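PDB 4LTT: uncharacterized protein, toxin from Helicobacter pylori, which probably acts as an RNA-cleaving toxin of the RelE family, YafQ subfamily, in a bacterial type II toxin-antitoxin system. Local coordinates for residues 44-49 and 55-60; 66-71 and 77-82. All coordinates share one frame; numbering follows the deposited sequence.

Edge and centre of one sheet can be compared within a single small toxin. Contact 1 (44-49 with 55-60) is partly buried and pairs the short outermost strand 47-48 with strand 57-60; contact 2 (66-71 with 77-82) is a buried pairing of two long strands near the centre of the chain. The chemistry follows the place: a salt bridge, a stacked amide and histidine and a water at the edge, regular backbone bonds, mostly aliphatic side chains and a beta bulge in the interior. The two share the sheet, since strands 57-60 and 65-72 are neighbours in it. They meet at the backbone hydrogen bond between R57 and Y69, and where the Y69 hydroxyl reaches D46 and R57.

Contact 1. Residues 44-49 and 55-60; sequences FQDHAL and PFRECH
The side-chain amide of Q45 lies over one face of the H60 imidazole, the two planes 24° apart, with OE1 of Q45 3.6 Å from CE1 of H60. This offset stack closes one end of an antiparallel pairing, next to the bond from H60 N to F44 O (2.7 Å). A charged pair occupies the middle. NH2 of R57 donates to OD2 of D46 at 2.9 Å, in the plane of the guanidinium but from well above that of the carboxylate, so the groups do not meet as a flat two-bond pair; the bond from NE is weak. The bend of the arginine chain at chi3 (65°) folds the guanidinium back over the strand, where one face lies over the peptide joining H47 and A48, offset toward the rim. Y69 of strand 65-72 braces both partners, its hydroxyl hydrogen-bonding to D46 OD1 and R57 NE.

H47 and E58 form the hydrogen-bonded pair, their backbones joined in both directions, and their side chains run alongside each other. The imidazole stands nearly perpendicular to the carboxylate, with CE1 of H47 3.1 Å from OE2 of E58. Its rotation is fixed from within its own segment: ND1 of H47 donates to Q45 O at 2.7 Å, exactly in the ring plane. Beyond this pair, CD2 of L49 packs on CB of E58 at 3.7 Å, and F88 of helix 84-88 touches both residues. L49 N binds F56 O (2.9 Å), while a water bridges that carbonyl to L49 O.

The arrangement is a beta hairpin at the margin of the RelE-type sheet. It carries E58, a copper ligand in another structure of this toxin, on the same side as H47; the side chain of H84, also a copper ligand there, lies about 6 Å from that of E58.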
loop_
_atom_site.group_PDB
_atom_site.type_symbol
_atom_site.label_atom_id
_atom_site.label_comp_id
_atom_site.label_asym_id
_atom_site.label_seq_id
_atom_site.Cartn_x
_atom_site.Cartn_y
_atom_site.Cartn_z
ATOM N N PHE A 44 9.688 -1.439 6.887
ATOM C CA PHE A 44 8.608 -1.394 5.886
ATOM C C PHE A 44 9.109 -1.936 4.570
ATOM O O PHE A 44 8.323 -2.123 3.624
ATOM C CB PHE A 44 8.041 -0.008 5.803
ATOM C CG PHE A 44 7.271 0.342 7.028
ATOM C CD1 PHE A 44 6.126 -0.309 7.322
ATOM C CD2 PHE A 44 7.796 1.219 7.961
ATOM C CE1 PHE A 44 5.365 -0.044 8.497
ATOM C CE2 PHE A 44 7.046 1.507 9.127
ATOM C CZ PHE A 44 5.876 0.837 9.417
ATOM N N GLN A 45 10.420 -2.141 4.376
ATOM C CA GLN A 45 10.918 -2.703 3.077
ATOM C C GLN A 45 10.361 -1.982 1.884
ATOM O O GLN A 45 10.027 -2.575 0.870
ATOM C CB GLN A 45 10.619 -4.177 2.962
ATOM C CG GLN A 45 11.361 -4.993 4.054
ATOM C CD GLN A 45 11.033 -6.471 3.870
ATOM O OE1 GLN A 45 11.191 -7.019 2.795
ATOM N NE2 GLN A 45 10.523 -7.088 4.903
ATOM N N ASP A 46 10.355 -0.665 1.974
ATOM C CA ASP A 46 9.748 0.172 0.908
ATOM C C ASP A 46 10.644 0.153 -0.353
ATOM O O ASP A 46 11.899 0.303 -0.234
ATOM C CB ASP A 46 9.594 1.620 1.411
ATOM C CG ASP A 46 8.840 2.452 0.461
ATOM O OD1 ASP A 46 7.740 2.065 0.127
ATOM O OD2 ASP A 46 9.342 3.507 0.014
ATOM N N HIS A 47 10.096 -0.075 -1.511
ATOM C CA HIS A 47 10.879 -0.114 -2.738
ATOM C C HIS A 47 10.057 0.026 -3.954
ATOM O O HIS A 47 8.825 -0.113 -3.900
ATOM C CB HIS A 47 11.692 -1.434 -2.769
ATOM C CG HIS A 47 10.842 -2.686 -2.849
ATOM N ND1 HIS A 47 10.215 -3.244 -1.784
ATOM C CD2 HIS A 47 10.593 -3.515 -3.941
ATOM C CE1 HIS A 47 9.595 -4.397 -2.162
ATOM N NE2 HIS A 47 9.776 -4.527 -3.497
ATOM N N ALA A 48 10.688 0.224 -5.111
ATOM C CA ALA A 48 10.017 0.290 -6.362
ATOM C C ALA A 48 9.811 -1.068 -6.922
ATOM O O ALA A 48 10.722 -1.951 -6.904
ATOM C CB ALA A 48 10.841 1.169 -7.320
ATOM N N LEU A 49 8.610 -1.323 -7.443
ATOM C CA LEU A 49 8.330 -2.565 -8.186
ATOM C C LEU A 49 8.911 -2.520 -9.585
ATOM O O LEU A 49 9.360 -1.480 -10.106
ATOM C CB LEU A 49 6.854 -2.828 -8.256
ATOM C CG LEU A 49 6.202 -3.016 -6.876
ATOM C CD1 LEU A 49 4.662 -3.045 -7.076
ATOM C CD2 LEU A 49 6.753 -4.321 -6.294
ATOM N N PRO A 55 4.985 2.173 -12.588
ATOM C CA PRO A 55 5.901 2.795 -11.698
ATOM C C PRO A 55 5.549 2.641 -10.174
ATOM O O PRO A 55 6.011 3.357 -9.351
ATOM C CB PRO A 55 5.803 4.299 -12.098
ATOM C CG PRO A 55 4.309 4.415 -12.409
ATOM C CD PRO A 55 3.967 3.140 -13.103
ATOM N N PHE A 56 4.711 1.638 -9.833
ATOM C CA PHE A 56 4.259 1.498 -8.470
ATOM C C PHE A 56 5.368 1.106 -7.533
ATOM O O PHE A 56 6.391 0.523 -7.942
ATOM C CB PHE A 56 3.057 0.522 -8.404
ATOM C CG PHE A 56 1.795 1.168 -8.959
ATOM C CD1 PHE A 56 0.849 1.751 -8.101
ATOM C CD2 PHE A 56 1.579 1.290 -10.306
ATOM C CE1 PHE A 56 -0.311 2.369 -8.604
ATOM C CE2 PHE A 56 0.408 1.928 -10.816
ATOM C CZ PHE A 56 -0.491 2.494 -9.940
ATOM N N ARG A 57 5.139 1.357 -6.268
ATOM C CA ARG A 57 6.035 0.966 -5.162
ATOM C C ARG A 57 5.284 0.029 -4.237
ATOM O O ARG A 57 4.039 -0.061 -4.245
ATOM C CB ARG A 57 6.478 2.221 -4.370
ATOM C CG ARG A 57 7.308 3.200 -5.236
ATOM C CD ARG A 57 7.811 4.410 -4.393
ATOM N NE ARG A 57 8.739 4.023 -3.366
ATOM C CZ ARG A 57 10.020 3.765 -3.540
ATOM N NH1 ARG A 57 10.556 3.862 -4.764
ATOM N NH2 ARG A 57 10.731 3.311 -2.527
ATOM N N GLU A 58 6.035 -0.605 -3.356
ATOM C CA GLU A 58 5.471 -1.604 -2.420
ATOM C C GLU A 58 6.161 -1.394 -1.036
ATOM O O GLU A 58 7.386 -1.215 -0.996
ATOM C CB GLU A 58 5.840 -3.035 -2.902
ATOM C CG GLU A 58 5.246 -4.143 -2.006
ATOM C CD GLU A 58 6.007 -5.455 -2.210
ATOM O OE1 GLU A 58 5.656 -6.137 -3.173
ATOM O OE2 GLU A 58 6.951 -5.807 -1.489
ATOM N N CYS A 59 5.348 -1.451 0.029
ATOM C CA CYS A 59 5.923 -1.531 1.358
ATOM C C CYS A 59 5.176 -2.640 2.092
ATOM O O CYS A 59 4.109 -3.121 1.673
ATOM C CB CYS A 59 5.906 -0.201 2.083
ATOM S SG CYS A 59 4.290 0.449 2.433
ATOM N N HIS A 60 5.793 -3.075 3.173
ATOM C CA HIS A 60 5.201 -4.179 3.996
ATOM C C HIS A 60 4.587 -3.627 5.239
ATOM O O HIS A 60 5.326 -3.115 6.107
ATOM C CB HIS A 60 6.289 -5.064 4.509
ATOM C CG HIS A 60 6.770 -6.057 3.577
ATOM N ND1 HIS A 60 7.290 -5.775 2.427
ATOM C CD2 HIS A 60 6.931 -7.430 3.771
ATOM C CE1 HIS A 60 7.733 -6.923 1.851
ATOM N NE2 HIS A 60 7.485 -7.910 2.692
HETATM O O HOH W 1 8.240 1.034 -10.027
#

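Contact 2. Residues 66-71 and 77-82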
loop_
_atom_site.group_PDB
_atom_site.type_symbol
_atom_site.label_atom_id
_atom_site.label_comp_id
_atom_site.label_asym_id
_atom_site.label_seq_id
_atom_site.Cartn_x
_atom_site.Cartn_y
_atom_site.Cartn_z
ATOM N N LEU A 66 0.920 -6.320 2.200
ATOM C CA LEU A 66 1.703 -5.412 1.398
ATOM C C LEU A 66 0.834 -4.315 0.900
ATOM O O LEU A 66 -0.301 -4.581 0.498
ATOM C CB LEU A 66 2.299 -6.165 0.229
ATOM C CG LEU A 66 3.075 -7.432 0.555
ATOM C CD1 LEU A 66 3.511 -8.091 -0.707
ATOM C CD2 LEU A 66 4.194 -7.219 1.489
ATOM N N LEU A 67 1.340 -3.084 0.909
ATOM C CA LEU A 67 0.639 -1.937 0.326
ATOM C C LEU A 67 1.337 -1.618 -1.014
ATOM O O LEU A 67 2.565 -1.389 -1.048
ATOM C CB LEU A 67 0.748 -0.755 1.296
ATOM C CG LEU A 67 0.192 0.572 0.714
ATOM C CD1 LEU A 67 -1.316 0.496 0.529
ATOM C CD2 LEU A 67 0.603 1.742 1.614
ATOM N N VAL A 68 0.564 -1.526 -2.085
ATOM C CA VAL A 68 1.062 -1.108 -3.407
ATOM C C VAL A 68 0.528 0.268 -3.657
ATOM O O VAL A 68 -0.719 0.482 -3.526
ATOM C CB VAL A 68 0.662 -2.104 -4.502
ATOM C CG1 VAL A 68 1.154 -1.601 -5.863
ATOM C CG2 VAL A 68 1.265 -3.480 -4.212
ATOM N N TYR A 69 1.410 1.231 -3.972
ATOM C CA TYR A 69 1.008 2.647 -4.017
ATOM C C TYR A 69 1.827 3.355 -5.027
ATOM O O TYR A 69 2.852 2.861 -5.516
ATOM C CB TYR A 69 1.143 3.305 -2.614
ATOM C CG TYR A 69 2.579 3.463 -2.204
ATOM C CD1 TYR A 69 3.271 4.638 -2.537
ATOM C CD2 TYR A 69 3.260 2.489 -1.529
ATOM C CE1 TYR A 69 4.602 4.795 -2.143
ATOM C CE2 TYR A 69 4.597 2.615 -1.186
ATOM C CZ TYR A 69 5.273 3.781 -1.508
ATOM O OH TYR A 69 6.595 3.943 -1.173
ATOM N N LEU A 70 1.421 4.584 -5.346
ATOM C CA LEU A 70 2.136 5.436 -6.292
ATOM C C LEU A 70 1.919 6.886 -5.924
ATOM O O LEU A 70 0.774 7.342 -5.758
ATOM C CB LEU A 70 1.629 5.177 -7.732
ATOM C CG LEU A 70 2.210 6.103 -8.801
ATOM C CD1 LEU A 70 3.689 5.920 -8.996
ATOM C CD2 LEU A 70 1.479 5.853 -10.099
ATOM N N VAL A 71 2.982 7.675 -5.946
ATOM C CA VAL A 71 2.850 9.130 -5.877
ATOM C C VAL A 71 2.823 9.634 -7.322
ATOM O O VAL A 71 3.789 9.380 -8.082
ATOM C CB VAL A 71 4.022 9.718 -5.093
ATOM C CG1 VAL A 71 4.020 11.262 -5.188
ATOM C CG2 VAL A 71 3.961 9.332 -3.663
ATOM N N ILE A 77 -1.734 7.489 -4.555
ATOM C CA ILE A 77 -2.669 6.472 -5.045
ATOM C C ILE A 77 -2.441 5.205 -4.271
ATOM O O ILE A 77 -1.335 4.648 -4.323
ATOM C CB ILE A 77 -2.468 6.251 -6.552
ATOM C CG1 ILE A 77 -2.726 7.513 -7.374
ATOM C CG2 ILE A 77 -3.432 5.153 -7.030
ATOM C CD1 ILE A 77 -2.080 7.440 -8.767
ATOM N N LEU A 78 -3.477 4.690 -3.627
ATOM C CA LEU A 78 -3.407 3.401 -2.986
ATOM C C LEU A 78 -4.093 2.373 -3.823
ATOM O O LEU A 78 -5.262 2.528 -4.153
ATOM C CB LEU A 78 -4.049 3.455 -1.595
ATOM C CG LEU A 78 -3.463 4.551 -0.662
ATOM C CD1 LEU A 78 -3.953 4.308 0.758
ATOM C CD2 LEU A 78 -1.912 4.499 -0.626
ATOM N N LEU A 79 -3.304 1.402 -4.307
ATOM C CA LEU A 79 -3.753 0.431 -5.288
ATOM C C LEU A 79 -4.224 -0.901 -4.704
ATOM O O LEU A 79 -5.308 -1.394 -5.065
ATOM C CB LEU A 79 -2.650 0.209 -6.325
ATOM C CG LEU A 79 -3.088 -0.631 -7.524
ATOM C CD1 LEU A 79 -3.979 0.234 -8.354
ATOM C CD2 LEU A 79 -1.886 -1.113 -8.367
ATOM N N ARG A 80 -3.398 -1.543 -3.888
ATOM C CA ARG A 80 -3.735 -2.861 -3.371
ATOM C C ARG A 80 -3.232 -2.906 -1.962
ATOM O O ARG A 80 -2.275 -2.230 -1.562
ATOM C CB ARG A 80 -2.969 -4.022 -4.115
ATOM C CG ARG A 80 -3.304 -4.260 -5.569
ATOM C CD ARG A 80 -4.757 -4.571 -5.751
ATOM N NE ARG A 80 -5.229 -5.733 -4.981
ATOM C CZ ARG A 80 -5.301 -7.005 -5.357
ATOM N NH1 ARG A 80 -4.904 -7.371 -6.581
ATOM N NH2 ARG A 80 -5.894 -7.899 -4.568
ATOM N N LEU A 81 -3.839 -3.807 -1.170
ATOM C CA LEU A 81 -3.409 -4.069 0.191
ATOM C C LEU A 81 -3.683 -5.531 0.456
ATOM O O LEU A 81 -4.845 -5.958 0.558
ATOM C CB LEU A 81 -4.240 -3.210 1.132
ATOM C CG LEU A 81 -3.840 -3.328 2.640
ATOM C CD1 LEU A 81 -2.476 -2.664 2.927
ATOM C CD2 LEU A 81 -4.950 -2.686 3.523
ATOM N N GLY A 82 -2.666 -6.344 0.548
ATOM C CA GLY A 82 -2.944 -7.797 0.750
ATOM C C GLY A 82 -1.674 -8.600 0.634
ATOM O O GLY A 82 -0.564 -8.082 0.662
#
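V68 and L79 point the same way and lie side by side, CG1 of V68 4.0 Å from CD2 of L79, while R80 brings its CB to within 4.1 Å of CB of V68. Two consecutive residues of strand 75-82 thus face a single residue of strand 65-72, and the backbone records it: V68 O accepts a bond from L79 N (2.9 Å) and a weak one from R80 N. The extra residue shifts the register by one before Y69. Past its CB the arginine leads away from the valine, bent at chi2 and chi3, to a salt bridge with D13 of helix 8-19.

L70 and I77 lie alongside each other on the same face as V68, with CD2 of L70 4.1 Å from CD1 of I77. Further along that face L66 pairs with G82 through backbone bonds in both directions, L66 N to G82 O at 2.8 Å, and the leucine CB lies near that same carbonyl oxygen. L87 of helix 84-88 packs on L66, V68 and R80.

Across the sheet, L67 and L81 approach at a slant, CB of L67 4.1 Å from CD1 of L81. CD2 of L78 reaches CB of Y69 at 3.8 Å. The tyrosine CG sits between its backbone N and carbonyl carbon (chi1 70°), and the ring runs away from strand 75-82 toward the edge hairpin 44-49/55-60. F10 of helix 8-19 touches L67, L78 and L81, and helix 25-35 also lies against this face, so these aliphatic groups join the sheet to the helices in the hydrophobic core.

Here is a central beta hairpin interrupted by a classic bulge, built into the helix-backed sheet of a RelE/YafQ-type toxin.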